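PDB 6V59: Di-haem cytochrome c peroxidase family protein from Burkholderia thailandensis, which probably reduces hydrogen peroxide using two covalently bound c-type haems. Local coordinates for residues R373-K378 / A452-L457; S270-Y275 / H305-T310; D325-P330 / V394-T399; A85-P90 / H173-D178. The protein carries 1 engineered substitution. One frame throughout, in Å; residues are numbered along the deposited sequence.

Overall arrangement
Interactions 1, 2 and 3 gather round one heme c, whereas interaction 4 stands apart, where a loop meets strand 173-175. Interactions 2 and 3 lie on opposite faces of the heme: H305 binds the iron, and the engineered M397 lies over the other face without binding it. Interaction 1 meets the heme at a propionate and connects the other two. Its centre is about 12 Å from that of interaction 2, to which a salt bridge joins it (R373 NH2 to D273 OD1, 2.7 Å), and about 18 Å from that of interaction 3, where L454 packs on V394. Interaction 4 touches none; its nearest atoms are about 6 Å from those of interaction 2.

Interaction 1: residues R373-K378 / A452-L457; sequences RNVAIK and AFLRTL. With HEC (heme c), chain D.
The carbonyl oxygen of L457 is gripped twice, by N374 and by a water. N374 N donates to L457 O over 3.0 Å, arriving from above the carbonyl plane, 53° out of it. Water 1 donates to the same L457 O at 2.9 Å and accepts from R373 NH1, while D273 takes the neighbouring NH2 in a salt bridge. A second water links the backbones further along, accepting from A376 N and donating to L454 O at 2.8 Å. Between these polar links the touching side-chain atoms are carbons. V375 splits its two methyls: CG1, set between the backbone N and the carbonyl carbon (chi1 66°), lies 4.0 Å from L454 CB, whereas CG2 turns to the heme and reaches its methyl carbon CMA. Beside it, A376 CB rests against the aliphatic part of R455, 3.8 Å from CG. At the end of 373-378, K378 bends to bring NZ to propionate oxygen O1A of the heme in a weak hydrogen bond of 3.2 Å. This buried contact joins the loop between strand 367-368 and helix 390-399 to the end of helix 444-455; L390 of helix 390-399 packs on V375, A376 and L454.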
# COMPACT_ATOMS: atom_id res chain seq x y z
N ARG A 373 9.66 -0.03 0.65
CA ARG A 373 10.40 -0.22 1.88
C ARG A 373 9.90 -1.47 2.60
O ARG A 373 8.69 -1.70 2.70
CB ARG A 373 10.30 1.02 2.76
CG ARG A 373 11.11 2.16 2.17
CD ARG A 373 10.97 3.44 2.98
NE ARG A 373 11.98 4.44 2.57
CZ ARG A 373 13.19 4.53 3.11
NH1 ARG A 373 13.55 3.69 4.07
NH2 ARG A 373 14.03 5.46 2.69
N ASN A 374 10.84 -2.29 3.05
CA ASN A 374 10.59 -3.57 3.71
C ASN A 374 9.89 -4.59 2.82
O ASN A 374 9.38 -5.61 3.32
CB ASN A 374 9.80 -3.37 5.00
CG ASN A 374 10.60 -2.63 6.04
OD1 ASN A 374 11.61 -3.13 6.53
ND2 ASN A 374 10.15 -1.42 6.38
N VAL A 375 9.92 -4.40 1.50
CA VAL A 375 9.23 -5.34 0.62
C VAL A 375 9.77 -6.76 0.79
O VAL A 375 9.02 -7.74 0.69
CB VAL A 375 9.34 -4.87 -0.85
CG1 VAL A 375 10.79 -4.91 -1.32
CG2 VAL A 375 8.44 -5.71 -1.76
N ALA A 376 11.07 -6.91 1.08
CA ALA A 376 11.70 -8.23 1.06
C ALA A 376 11.35 -9.09 2.27
O ALA A 376 11.81 -10.24 2.32
CB ALA A 376 13.22 -8.09 0.98
N ILE A 377 10.58 -8.60 3.24
CA ILE A 377 10.13 -9.44 4.35
C ILE A 377 8.67 -9.83 4.23
O ILE A 377 8.16 -10.55 5.10
CB ILE A 377 10.40 -8.79 5.72
CG1 ILE A 377 9.52 -7.55 5.92
CG2 ILE A 377 11.88 -8.44 5.86
CD1 ILE A 377 9.73 -6.88 7.26
N LYS A 378 7.98 -9.38 3.18
CA LYS A 378 6.60 -9.76 2.99
C LYS A 378 6.49 -11.23 2.57
O LYS A 378 7.39 -11.78 1.93
CB LYS A 378 5.94 -8.88 1.93
CG LYS A 378 5.85 -7.40 2.30
CD LYS A 378 5.64 -6.53 1.06
CE LYS A 378 4.31 -6.78 0.37
NZ LYS A 378 3.22 -5.91 0.89
N ALA A 452 18.53 -8.01 -4.95
CA ALA A 452 19.56 -7.64 -3.98
C ALA A 452 19.40 -6.20 -3.53
O ALA A 452 19.51 -5.89 -2.34
CB ALA A 452 20.95 -7.87 -4.57
N PHE A 453 19.14 -5.29 -4.47
CA PHE A 453 18.95 -3.89 -4.10
C PHE A 453 17.71 -3.71 -3.23
O PHE A 453 17.75 -2.98 -2.23
CB PHE A 453 18.85 -3.01 -5.35
CG PHE A 453 18.38 -1.62 -5.04
CD1 PHE A 453 19.15 -0.78 -4.26
CD2 PHE A 453 17.15 -1.17 -5.49
CE1 PHE A 453 18.72 0.49 -3.94
CE2 PHE A 453 16.71 0.10 -5.17
CZ PHE A 453 17.49 0.93 -4.40
N LEU A 454 16.59 -4.37 -3.58
CA LEU A 454 15.38 -4.18 -2.79
C LEU A 454 15.57 -4.65 -1.36
O LEU A 454 14.93 -4.12 -0.45
CB LEU A 454 14.20 -4.90 -3.44
CG LEU A 454 13.75 -4.31 -4.79
CD1 LEU A 454 12.65 -5.17 -5.41
CD2 LEU A 454 13.31 -2.86 -4.64
N ARG A 455 16.46 -5.63 -1.14
CA ARG A 455 16.71 -6.10 0.21
C ARG A 455 17.42 -5.06 1.06
O ARG A 455 17.38 -5.17 2.29
CB ARG A 455 17.54 -7.40 0.15
CG ARG A 455 16.76 -8.57 -0.41
CD ARG A 455 17.66 -9.76 -0.70
NE ARG A 455 16.90 -10.90 -1.18
CZ ARG A 455 17.43 -12.08 -1.48
NH1 ARG A 455 16.65 -13.06 -1.92
NH2 ARG A 455 18.73 -12.28 -1.34
N THR A 456 18.06 -4.05 0.45
CA THR A 456 18.67 -2.98 1.24
C THR A 456 17.63 -2.03 1.83
O THR A 456 18.00 -1.16 2.64
CB THR A 456 19.66 -2.14 0.42
OG1 THR A 456 18.97 -1.26 -0.48
CG2 THR A 456 20.61 -3.01 -0.36
N LEU A 457 16.36 -2.16 1.45
CA LEU A 457 15.30 -1.28 1.92
C LEU A 457 14.62 -1.82 3.17
O LEU A 457 13.57 -1.29 3.56
CB LEU A 457 14.26 -1.08 0.82
CG LEU A 457 14.79 -0.70 -0.56
CD1 LEU A 457 13.62 -0.39 -1.49
CD2 LEU A 457 15.74 0.50 -0.48
FE HEC D . 6.28 -1.77 -9.44
CHA HEC D . 3.94 -3.30 -7.49
CHB HEC D . 8.70 -3.83 -8.15
CHC HEC D . 8.42 -0.89 -12.00
CHD HEC D . 3.89 0.28 -10.79
NA HEC D . 6.30 -3.28 -8.09
C1A HEC D . 5.25 -3.64 -7.28
C2A HEC D . 5.71 -4.68 -6.38
C3A HEC D . 7.03 -4.82 -6.56
C4A HEC D . 7.43 -3.92 -7.63
CMA HEC D . 8.00 -5.72 -5.79
CAA HEC D . 4.86 -5.32 -5.26
CBA HEC D . 5.11 -4.63 -3.93
CGA HEC D . 4.17 -5.12 -2.84
O1A HEC D . 4.12 -4.45 -1.77
O2A HEC D . 3.31 -6.00 -3.09
NB HEC D . 8.19 -2.29 -9.99
C1B HEC D . 9.05 -3.06 -9.24
C2B HEC D . 10.34 -3.06 -9.89
C3B HEC D . 10.26 -2.29 -10.98
C4B HEC D . 8.93 -1.72 -11.01
CMB HEC D . 11.61 -3.71 -9.30
CAB HEC D . 11.40 -1.97 -11.98
CBB HEC D . 11.85 -3.28 -12.66
NC HEC D . 6.18 -0.54 -11.07
C1C HEC D . 7.17 -0.31 -12.00
C2C HEC D . 6.76 0.82 -12.80
C3C HEC D . 5.52 1.17 -12.46
C4C HEC D . 5.14 0.34 -11.33
CMC HEC D . 7.61 1.41 -13.94
CAC HEC D . 4.72 2.40 -12.91
CBC HEC D . 4.31 2.26 -14.40
ND HEC D . 4.24 -1.55 -9.19
C1D HEC D . 3.44 -0.67 -9.91
C2D HEC D . 2.07 -0.76 -9.42
C3D HEC D . 2.09 -1.92 -8.43
C4D HEC D . 3.47 -2.35 -8.35
CMD HEC D . 0.82 -0.03 -9.93
CAD HEC D . 0.89 -2.55 -7.72
CBD HEC D . 0.30 -3.63 -8.62
CGD HEC D . -0.63 -4.54 -7.86
O1D HEC D . -1.35 -5.35 -8.51
O2D HEC D . -0.70 -4.41 -6.61
O HOH W 1 12.94 1.06 5.09
O HOH W 2 13.07 -4.71 1.56

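Interaction 2: residues S270-Y275 / H305-T310; sequences SRYDAY and HTLSDT. With HEC (heme c), chain D.
Y272 meets L307 and D309 in the chain that runs on from the heme-binding CXXCH motif of this cytochrome c domain, where H305 supplies the histidine after C301 and C304. In van der Waals contact, Y272 extends from the first turn of helix 271-278 with CG anti to the backbone N (chi1 175°), which sends its hydroxyl down onto the loop: OH lies 3.5 Å from D309 CA and 3.7 Å from L307 CD1, the methyl coming obliquely to the ring. The hydroxyl is hydrogen-bonded to S317 OG, which accepts from S308 N. One turn later, the Y275 ring approaches D309 O obliquely, with CE2 at 4.0 Å.

No direct hydrogen bond crosses the contact; polar bonds lie within one segment or run through a water. S270 and D273 form a capping box at the helix start: S270 OG accepts from D273 N, and D273 OD2 receives both S270 N, on its anti lone pair, and S270 OG, from above the carboxylate plane. A water bridges Y275 OH and D309 OD2, donating to the carboxylate at 2.7 Å. At the start of 305-310, H305 ND1 is held by F319 O, and NE2 binds the heme iron at 2.3 Å.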
# COMPACT_ATOMS: atom_id res chain seq x y z
N SER A 270 17.15 1.46 7.37
CA SER A 270 17.66 0.45 6.45
C SER A 270 19.10 0.75 6.03
O SER A 270 19.61 1.86 6.21
CB SER A 270 16.78 0.36 5.21
OG SER A 270 16.95 1.48 4.35
N ARG A 271 19.74 -0.25 5.43
CA ARG A 271 21.08 -0.02 4.88
C ARG A 271 21.05 0.98 3.73
O ARG A 271 22.01 1.74 3.55
CB ARG A 271 21.71 -1.35 4.46
CG ARG A 271 22.23 -2.16 5.64
CD ARG A 271 22.72 -3.58 5.25
NE ARG A 271 23.78 -3.52 4.24
CZ ARG A 271 23.66 -3.96 2.99
NH1 ARG A 271 22.53 -4.51 2.56
NH2 ARG A 271 24.69 -3.85 2.15
N TYR A 272 19.97 1.01 2.95
CA TYR A 272 19.82 2.07 1.96
C TYR A 272 19.84 3.43 2.63
O TYR A 272 20.45 4.38 2.13
CB TYR A 272 18.53 1.89 1.16
CG TYR A 272 18.29 3.05 0.20
CD1 TYR A 272 18.94 3.11 -1.01
CD2 TYR A 272 17.41 4.07 0.53
CE1 TYR A 272 18.74 4.17 -1.88
CE2 TYR A 272 17.19 5.13 -0.33
CZ TYR A 272 17.85 5.18 -1.54
OH TYR A 272 17.65 6.24 -2.41
N ASP A 273 19.15 3.56 3.77
CA ASP A 273 19.11 4.83 4.47
C ASP A 273 20.49 5.23 4.95
O ASP A 273 20.85 6.42 4.91
CB ASP A 273 18.12 4.76 5.63
CG ASP A 273 16.70 4.59 5.15
OD1 ASP A 273 16.28 5.34 4.25
OD2 ASP A 273 16.01 3.67 5.63
N ALA A 274 21.29 4.27 5.39
CA ALA A 274 22.67 4.58 5.77
C ALA A 274 23.48 5.00 4.55
O ALA A 274 24.38 5.85 4.65
CB ALA A 274 23.32 3.38 6.45
N TYR A 275 23.17 4.43 3.38
CA TYR A 275 23.83 4.88 2.16
C TYR A 275 23.46 6.32 1.85
O TYR A 275 24.32 7.12 1.46
CB TYR A 275 23.46 3.95 1.00
CG TYR A 275 23.94 4.43 -0.34
CD1 TYR A 275 25.28 4.32 -0.69
CD2 TYR A 275 23.07 5.02 -1.24
CE1 TYR A 275 25.73 4.77 -1.91
CE2 TYR A 275 23.52 5.47 -2.47
CZ TYR A 275 24.85 5.34 -2.79
OH TYR A 275 25.32 5.79 -4.00
N HIS A 305 8.30 4.15 -8.68
CA HIS A 305 8.78 3.98 -7.32
C HIS A 305 9.89 5.00 -7.06
O HIS A 305 11.08 4.69 -7.10
CB HIS A 305 9.27 2.55 -7.10
CG HIS A 305 8.23 1.50 -7.33
ND1 HIS A 305 7.28 1.16 -6.38
CD2 HIS A 305 8.02 0.68 -8.38
CE1 HIS A 305 6.52 0.19 -6.85
NE2 HIS A 305 6.95 -0.12 -8.06
N THR A 306 9.46 6.22 -6.75
CA THR A 306 10.35 7.37 -6.65
C THR A 306 11.46 7.19 -5.62
O THR A 306 11.21 6.78 -4.48
CB THR A 306 9.52 8.60 -6.25
OG1 THR A 306 8.50 8.81 -7.22
CG2 THR A 306 10.40 9.84 -6.13
N LEU A 307 12.68 7.56 -6.00
CA LEU A 307 13.76 7.69 -5.04
C LEU A 307 14.65 8.87 -5.41
O LEU A 307 14.61 9.38 -6.53
CB LEU A 307 14.60 6.41 -4.94
CG LEU A 307 15.66 6.14 -6.01
CD1 LEU A 307 16.43 4.86 -5.66
CD2 LEU A 307 15.04 6.04 -7.39
N SER A 308 15.44 9.30 -4.43
CA SER A 308 16.49 10.31 -4.64
C SER A 308 17.75 9.74 -4.00
O SER A 308 18.00 9.96 -2.81
CB SER A 308 16.11 11.65 -4.04
OG SER A 308 17.18 12.58 -4.19
N ASP A 309 18.53 8.98 -4.77
CA ASP A 309 19.74 8.38 -4.22
C ASP A 309 20.89 9.38 -4.09
O ASP A 309 21.92 9.01 -3.50
CB ASP A 309 20.19 7.18 -5.07
CG ASP A 309 20.49 7.55 -6.52
OD1 ASP A 309 19.74 8.35 -7.12
OD2 ASP A 309 21.49 7.02 -7.06
N THR A 310 20.74 10.61 -4.60
CA THR A 310 21.72 11.67 -4.39
C THR A 310 21.32 12.64 -3.28
O THR A 310 22.17 13.43 -2.84
CB THR A 310 21.96 12.48 -5.67
OG1 THR A 310 20.82 13.29 -5.96
CG2 THR A 310 22.27 11.56 -6.84
FE HEC D . 6.28 -1.77 -9.44
CHA HEC D . 3.94 -3.30 -7.49
CHB HEC D . 8.70 -3.83 -8.15
CHC HEC D . 8.42 -0.89 -12.00
CHD HEC D . 3.89 0.28 -10.79
NA HEC D . 6.30 -3.28 -8.09
C1A HEC D . 5.25 -3.64 -7.28
C2A HEC D . 5.71 -4.68 -6.38
C3A HEC D . 7.03 -4.82 -6.56
C4A HEC D . 7.43 -3.92 -7.63
CMA HEC D . 8.00 -5.72 -5.79
CAA HEC D . 4.86 -5.32 -5.26
CBA HEC D . 5.11 -4.63 -3.93
CGA HEC D . 4.17 -5.12 -2.84
O1A HEC D . 4.12 -4.45 -1.77
O2A HEC D . 3.31 -6.00 -3.09
NB HEC D . 8.19 -2.29 -9.99
C1B HEC D . 9.05 -3.06 -9.24
C2B HEC D . 10.34 -3.06 -9.89
C3B HEC D . 10.26 -2.29 -10.98
C4B HEC D . 8.93 -1.72 -11.01
CMB HEC D . 11.61 -3.71 -9.30
CAB HEC D . 11.40 -1.97 -11.98
CBB HEC D . 11.85 -3.28 -12.66
NC HEC D . 6.18 -0.54 -11.07
C1C HEC D . 7.17 -0.31 -12.00
C2C HEC D . 6.76 0.82 -12.80
C3C HEC D . 5.52 1.17 -12.46
C4C HEC D . 5.14 0.34 -11.33
CMC HEC D . 7.61 1.41 -13.94
CAC HEC D . 4.72 2.40 -12.91
CBC HEC D . 4.31 2.26 -14.40
ND HEC D . 4.24 -1.55 -9.19
C1D HEC D . 3.44 -0.67 -9.91
C2D HEC D . 2.07 -0.76 -9.42
C3D HEC D . 2.09 -1.92 -8.43
C4D HEC D . 3.47 -2.35 -8.35
CMD HEC D . 0.82 -0.03 -9.93
CAD HEC D . 0.89 -2.55 -7.72
CBD HEC D . 0.30 -3.63 -8.62
CGD HEC D . -0.63 -4.54 -7.86
O1D HEC D . -1.35 -5.35 -8.51
O2D HEC D . -0.70 -4.41 -6.61
O HOH W 3 24.00 6.75 -6.03

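Interaction 3: residues D325-P330 / V394-T399; sequences DAIAVP and VAFMNT. Engineered in segment 394-399: M397 (natural residue Tyr). With HEC (heme c), chain D.
F396 fills the tight part of this contact, its ring tip pressed into the bend of the 325-330 loop. A chi1 of 172° swings the ring away from its own backbone N, out toward I327 to P330. Two loop carbonyls meet its edge, I327 O and A328 O, each 3.6 Å from F396 CZ; I327 O is also hydrogen-bonded to R400, and A328 O to Y408. P330 comes from the opposite direction and sets CD 3.6 Å from F396 CE1, oblique to the ring, while the V329 side chain crosses that of F396 at about a right angle, with CG1 3.8 Å from CE2.

Loop and helix 390-399 together wall one face of a heme c pocket, the face across from the axial histidine H305. Here M397, engineered in place of a tyrosine at a position that probably supplies an axial ligand, curls back through bends at chi2 and chi3. Its SD touches I327 CD1 at 3.7 Å and lies 4.1 Å from the heme FE, too far to coordinate it, and its CE rests on pyrrole carbon C1C.

The looser side lies toward D325, partly exposed, which makes no contact with the helix: its OD2 approaches heme CBC at 3.4 Å and accepts a hydrogen bond from N426.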
# COMPACT_ATOMS: atom_id res chain seq x y z
N ASP A 325 -1.25 3.08 -11.44
CA ASP A 325 -1.11 2.54 -12.79
C ASP A 325 -1.70 1.14 -12.82
O ASP A 325 -2.09 0.58 -11.80
CB ASP A 325 0.34 2.56 -13.28
CG ASP A 325 0.44 2.96 -14.76
OD1 ASP A 325 -0.43 2.51 -15.54
OD2 ASP A 325 1.32 3.76 -15.13
N ALA A 326 -1.76 0.59 -14.03
CA ALA A 326 -2.43 -0.67 -14.31
C ALA A 326 -1.41 -1.60 -14.94
O ALA A 326 -1.14 -1.52 -16.15
CB ALA A 326 -3.63 -0.46 -15.23
N ILE A 327 -0.83 -2.49 -14.14
CA ILE A 327 0.18 -3.42 -14.65
C ILE A 327 -0.36 -4.83 -14.85
O ILE A 327 0.34 -5.67 -15.43
CB ILE A 327 1.43 -3.44 -13.75
CG1 ILE A 327 1.15 -4.06 -12.39
CG2 ILE A 327 2.01 -2.01 -13.58
CD1 ILE A 327 2.40 -4.24 -11.55
N ALA A 328 -1.59 -5.11 -14.39
CA ALA A 328 -2.34 -6.32 -14.75
C ALA A 328 -1.70 -7.61 -14.22
O ALA A 328 -1.48 -8.56 -14.96
CB ALA A 328 -2.52 -6.42 -16.27
N VAL A 329 -1.43 -7.64 -12.92
CA VAL A 329 -0.81 -8.85 -12.37
C VAL A 329 -1.78 -10.02 -12.50
O VAL A 329 -3.00 -9.82 -12.60
CB VAL A 329 -0.34 -8.67 -10.91
CG1 VAL A 329 0.60 -7.47 -10.78
CG2 VAL A 329 -1.52 -8.56 -9.95
N PRO A 330 -1.28 -11.25 -12.50
CA PRO A 330 -2.16 -12.39 -12.76
C PRO A 330 -3.24 -12.56 -11.69
O PRO A 330 -3.04 -12.24 -10.52
CB PRO A 330 -1.20 -13.59 -12.76
CG PRO A 330 0.14 -12.99 -13.08
CD PRO A 330 0.13 -11.65 -12.39
N VAL A 394 9.41 -9.05 -9.40
CA VAL A 394 10.35 -8.33 -10.25
C VAL A 394 10.40 -8.96 -11.64
O VAL A 394 10.39 -8.26 -12.66
CB VAL A 394 11.74 -8.31 -9.60
CG1 VAL A 394 12.73 -7.57 -10.48
CG2 VAL A 394 11.68 -7.70 -8.21
N ALA A 395 10.46 -10.30 -11.70
CA ALA A 395 10.48 -10.98 -12.99
C ALA A 395 9.22 -10.67 -13.80
O ALA A 395 9.28 -10.57 -15.03
CB ALA A 395 10.59 -12.49 -12.78
N PHE A 396 8.08 -10.53 -13.12
CA PHE A 396 6.85 -10.18 -13.81
C PHE A 396 6.95 -8.81 -14.48
O PHE A 396 6.53 -8.64 -15.63
CB PHE A 396 5.67 -10.22 -12.84
CG PHE A 396 4.40 -9.69 -13.43
CD1 PHE A 396 3.57 -10.52 -14.17
CD2 PHE A 396 4.04 -8.36 -13.26
CE1 PHE A 396 2.40 -10.03 -14.72
CE2 PHE A 396 2.87 -7.87 -13.81
CZ PHE A 396 2.05 -8.70 -14.54
N MET A 397 7.52 -7.83 -13.79
CA MET A 397 7.68 -6.52 -14.42
C MET A 397 8.46 -6.66 -15.73
O MET A 397 8.16 -5.98 -16.72
CB MET A 397 8.39 -5.55 -13.48
CG MET A 397 7.75 -5.35 -12.11
SD MET A 397 6.01 -4.84 -12.12
CE MET A 397 6.05 -3.52 -13.32
N ASN A 398 9.46 -7.54 -15.74
CA ASN A 398 10.37 -7.66 -16.87
C ASN A 398 9.77 -8.43 -18.05
O ASN A 398 10.04 -8.09 -19.20
CB ASN A 398 11.66 -8.35 -16.41
CG ASN A 398 12.74 -8.38 -17.48
OD1 ASN A 398 12.96 -7.39 -18.18
ND2 ASN A 398 13.42 -9.50 -17.58
N THR A 399 8.97 -9.47 -17.80
CA THR A 399 8.53 -10.33 -18.89
C THR A 399 7.02 -10.51 -19.00
O THR A 399 6.57 -11.38 -19.75
CB THR A 399 9.21 -11.71 -18.79
OG1 THR A 399 8.79 -12.41 -17.60
CG2 THR A 399 10.73 -11.54 -18.79
FE HEC D . 6.28 -1.77 -9.44
CHA HEC D . 3.94 -3.30 -7.49
CHB HEC D . 8.70 -3.83 -8.15
CHC HEC D . 8.42 -0.89 -12.00
CHD HEC D . 3.89 0.28 -10.79
NA HEC D . 6.30 -3.28 -8.09
C1A HEC D . 5.25 -3.64 -7.28
C2A HEC D . 5.71 -4.68 -6.38
C3A HEC D . 7.03 -4.82 -6.56
C4A HEC D . 7.43 -3.92 -7.63
CMA HEC D . 8.00 -5.72 -5.79
CAA HEC D . 4.86 -5.32 -5.26
CBA HEC D . 5.11 -4.63 -3.93
CGA HEC D . 4.17 -5.12 -2.84
O1A HEC D . 4.12 -4.45 -1.77
O2A HEC D . 3.31 -6.00 -3.09
NB HEC D . 8.19 -2.29 -9.99
C1B HEC D . 9.05 -3.06 -9.24
C2B HEC D . 10.34 -3.06 -9.89
C3B HEC D . 10.26 -2.29 -10.98
C4B HEC D . 8.93 -1.72 -11.01
CMB HEC D . 11.61 -3.71 -9.30
CAB HEC D . 11.40 -1.97 -11.98
CBB HEC D . 11.85 -3.28 -12.66
NC HEC D . 6.18 -0.54 -11.07
C1C HEC D . 7.17 -0.31 -12.00
C2C HEC D . 6.76 0.82 -12.80
C3C HEC D . 5.52 1.17 -12.46
C4C HEC D . 5.14 0.34 -11.33
CMC HEC D . 7.61 1.41 -13.94
CAC HEC D . 4.72 2.40 -12.91
CBC HEC D . 4.31 2.26 -14.40
ND HEC D . 4.24 -1.55 -9.19
C1D HEC D . 3.44 -0.67 -9.91
C2D HEC D . 2.07 -0.76 -9.42
C3D HEC D . 2.09 -1.92 -8.43
C4D HEC D . 3.47 -2.35 -8.35
CMD HEC D . 0.82 -0.03 -9.93
CAD HEC D . 0.89 -2.55 -7.72
CBD HEC D . 0.30 -3.63 -8.62
CGD HEC D . -0.63 -4.54 -7.86
O1D HEC D . -1.35 -5.35 -8.51
O2D HEC D . -0.70 -4.41 -6.61

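Interaction 4: residues A85-P90 / H173-D178; sequences ASKVDP and HFYQDD. With GOL (glycerol), chain E.
The loop 85-90, leaving strand 81-84, passes alongside strand 173-175 with no backbone hydrogen bond between the two segments, the CA atoms of A85 and Y175 being 6.6 Å apart. Y175 carries most of the contact. Its ring lies between two backbone amides, K87 N over one face and D177 N over the other, and A85 O sits in plane at the edge, 3.5 Å from CE1. K87 then crosses the ring obliquely, with CG only 3.4 Å from CE2. V88 CG2 makes an off-centre CH-pi contact with H173, 4.2 Å from the ring centroid.

A glycerol, probably from the crystallisation liquor, joins the same two residues. Its O1 accepts from V88 N at 2.8 Å and lies in the plane of the H173 ring, hydrogen-bonded to NE2 at 2.7 Å; its O2 donates to V88 O. Water 4 accepts from K87 N at 3.0 Å and lies 3.3 Å from Y175 OH. With no direct hydrogen bond between the segments, polar linkage at this surface site runs through small molecules.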
# COMPACT_ATOMS: atom_id res chain seq x y z
N ALA A 85 -1.28 22.42 -8.76
CA ALA A 85 -0.37 22.95 -9.77
C ALA A 85 1.02 22.34 -9.70
O ALA A 85 1.73 22.36 -10.71
CB ALA A 85 -0.26 24.47 -9.61
N SER A 86 1.42 21.81 -8.55
CA SER A 86 2.77 21.30 -8.35
C SER A 86 2.71 19.96 -7.62
O SER A 86 1.74 19.66 -6.92
CB SER A 86 3.63 22.28 -7.56
OG SER A 86 3.56 23.58 -8.12
N LYS A 87 3.77 19.18 -7.80
CA LYS A 87 3.88 17.91 -7.08
C LYS A 87 3.86 18.15 -5.58
O LYS A 87 4.53 19.05 -5.06
CB LYS A 87 5.17 17.19 -7.46
CG LYS A 87 5.19 16.55 -8.84
CD LYS A 87 6.33 15.54 -8.96
CE LYS A 87 6.74 15.32 -10.41
NZ LYS A 87 7.74 14.23 -10.57
N VAL A 88 3.07 17.33 -4.87
CA VAL A 88 3.17 17.28 -3.42
C VAL A 88 4.53 16.73 -3.04
O VAL A 88 4.98 15.71 -3.59
CB VAL A 88 2.04 16.42 -2.83
CG1 VAL A 88 2.38 15.98 -1.42
CG2 VAL A 88 0.72 17.18 -2.86
N ASP A 89 5.21 17.40 -2.12
CA ASP A 89 6.48 16.92 -1.60
C ASP A 89 6.21 16.29 -0.24
O ASP A 89 5.99 17.01 0.74
CB ASP A 89 7.49 18.07 -1.48
CG ASP A 89 8.82 17.63 -0.87
OD1 ASP A 89 8.98 16.43 -0.55
OD2 ASP A 89 9.69 18.50 -0.71
N PRO A 90 6.19 14.96 -0.13
CA PRO A 90 5.84 14.36 1.17
C PRO A 90 6.77 14.75 2.29
O PRO A 90 6.37 14.70 3.46
CB PRO A 90 5.90 12.85 0.88
CG PRO A 90 5.72 12.73 -0.60
CD PRO A 90 6.40 13.94 -1.18
N HIS A 173 -5.65 13.61 -4.94
CA HIS A 173 -5.54 14.82 -5.75
C HIS A 173 -5.15 14.40 -7.16
O HIS A 173 -4.74 13.27 -7.41
CB HIS A 173 -4.53 15.81 -5.16
CG HIS A 173 -3.13 15.28 -5.04
ND1 HIS A 173 -2.76 14.38 -4.07
CD2 HIS A 173 -2.02 15.54 -5.76
CE1 HIS A 173 -1.47 14.11 -4.20
NE2 HIS A 173 -1.00 14.80 -5.22
N PHE A 174 -5.28 15.35 -8.08
CA PHE A 174 -4.83 15.19 -9.46
C PHE A 174 -3.67 16.15 -9.70
O PHE A 174 -3.57 17.20 -9.07
CB PHE A 174 -5.96 15.47 -10.46
CG PHE A 174 -6.87 14.29 -10.72
CD1 PHE A 174 -7.96 14.04 -9.90
CD2 PHE A 174 -6.63 13.45 -11.78
CE1 PHE A 174 -8.79 12.96 -10.14
CE2 PHE A 174 -7.46 12.36 -12.03
CZ PHE A 174 -8.54 12.13 -11.20
N TYR A 175 -2.78 15.76 -10.62
CA TYR A 175 -1.65 16.60 -11.01
C TYR A 175 -1.26 16.25 -12.43
O TYR A 175 -1.15 15.07 -12.78
CB TYR A 175 -0.45 16.42 -10.08
CG TYR A 175 0.85 17.01 -10.61
CD1 TYR A 175 1.02 18.38 -10.71
CD2 TYR A 175 1.90 16.19 -10.99
CE1 TYR A 175 2.20 18.92 -11.19
CE2 TYR A 175 3.09 16.71 -11.47
CZ TYR A 175 3.23 18.08 -11.56
OH TYR A 175 4.42 18.62 -12.04
N GLN A 176 -1.04 17.27 -13.25
CA GLN A 176 -0.67 17.10 -14.65
C GLN A 176 0.77 17.58 -14.81
O GLN A 176 1.04 18.78 -14.73
CB GLN A 176 -1.62 17.86 -15.57
CG GLN A 176 -1.29 17.73 -17.05
CD GLN A 176 -2.40 18.28 -17.94
OE1 GLN A 176 -3.50 18.55 -17.47
NE2 GLN A 176 -2.10 18.44 -19.22
N ASP A 177 1.69 16.63 -15.03
CA ASP A 177 3.09 16.97 -15.24
C ASP A 177 3.25 17.69 -16.58
O ASP A 177 2.35 17.70 -17.43
CB ASP A 177 3.95 15.71 -15.22
N ASP A 178 4.42 18.31 -16.76
CA ASP A 178 4.65 19.08 -17.98
C ASP A 178 4.55 18.20 -19.22
O ASP A 178 4.09 18.67 -20.27
CB ASP A 178 6.02 19.76 -17.92
C1 GOL E . 1.96 14.29 -6.93
O1 GOL E . 1.54 15.25 -6.00
C2 GOL E . 3.07 13.43 -6.26
O2 GOL E . 4.27 14.14 -6.13
C3 GOL E . 2.50 12.99 -4.90
O3 GOL E . 3.50 12.26 -4.25
O HOH W 4 5.79 20.44 -9.67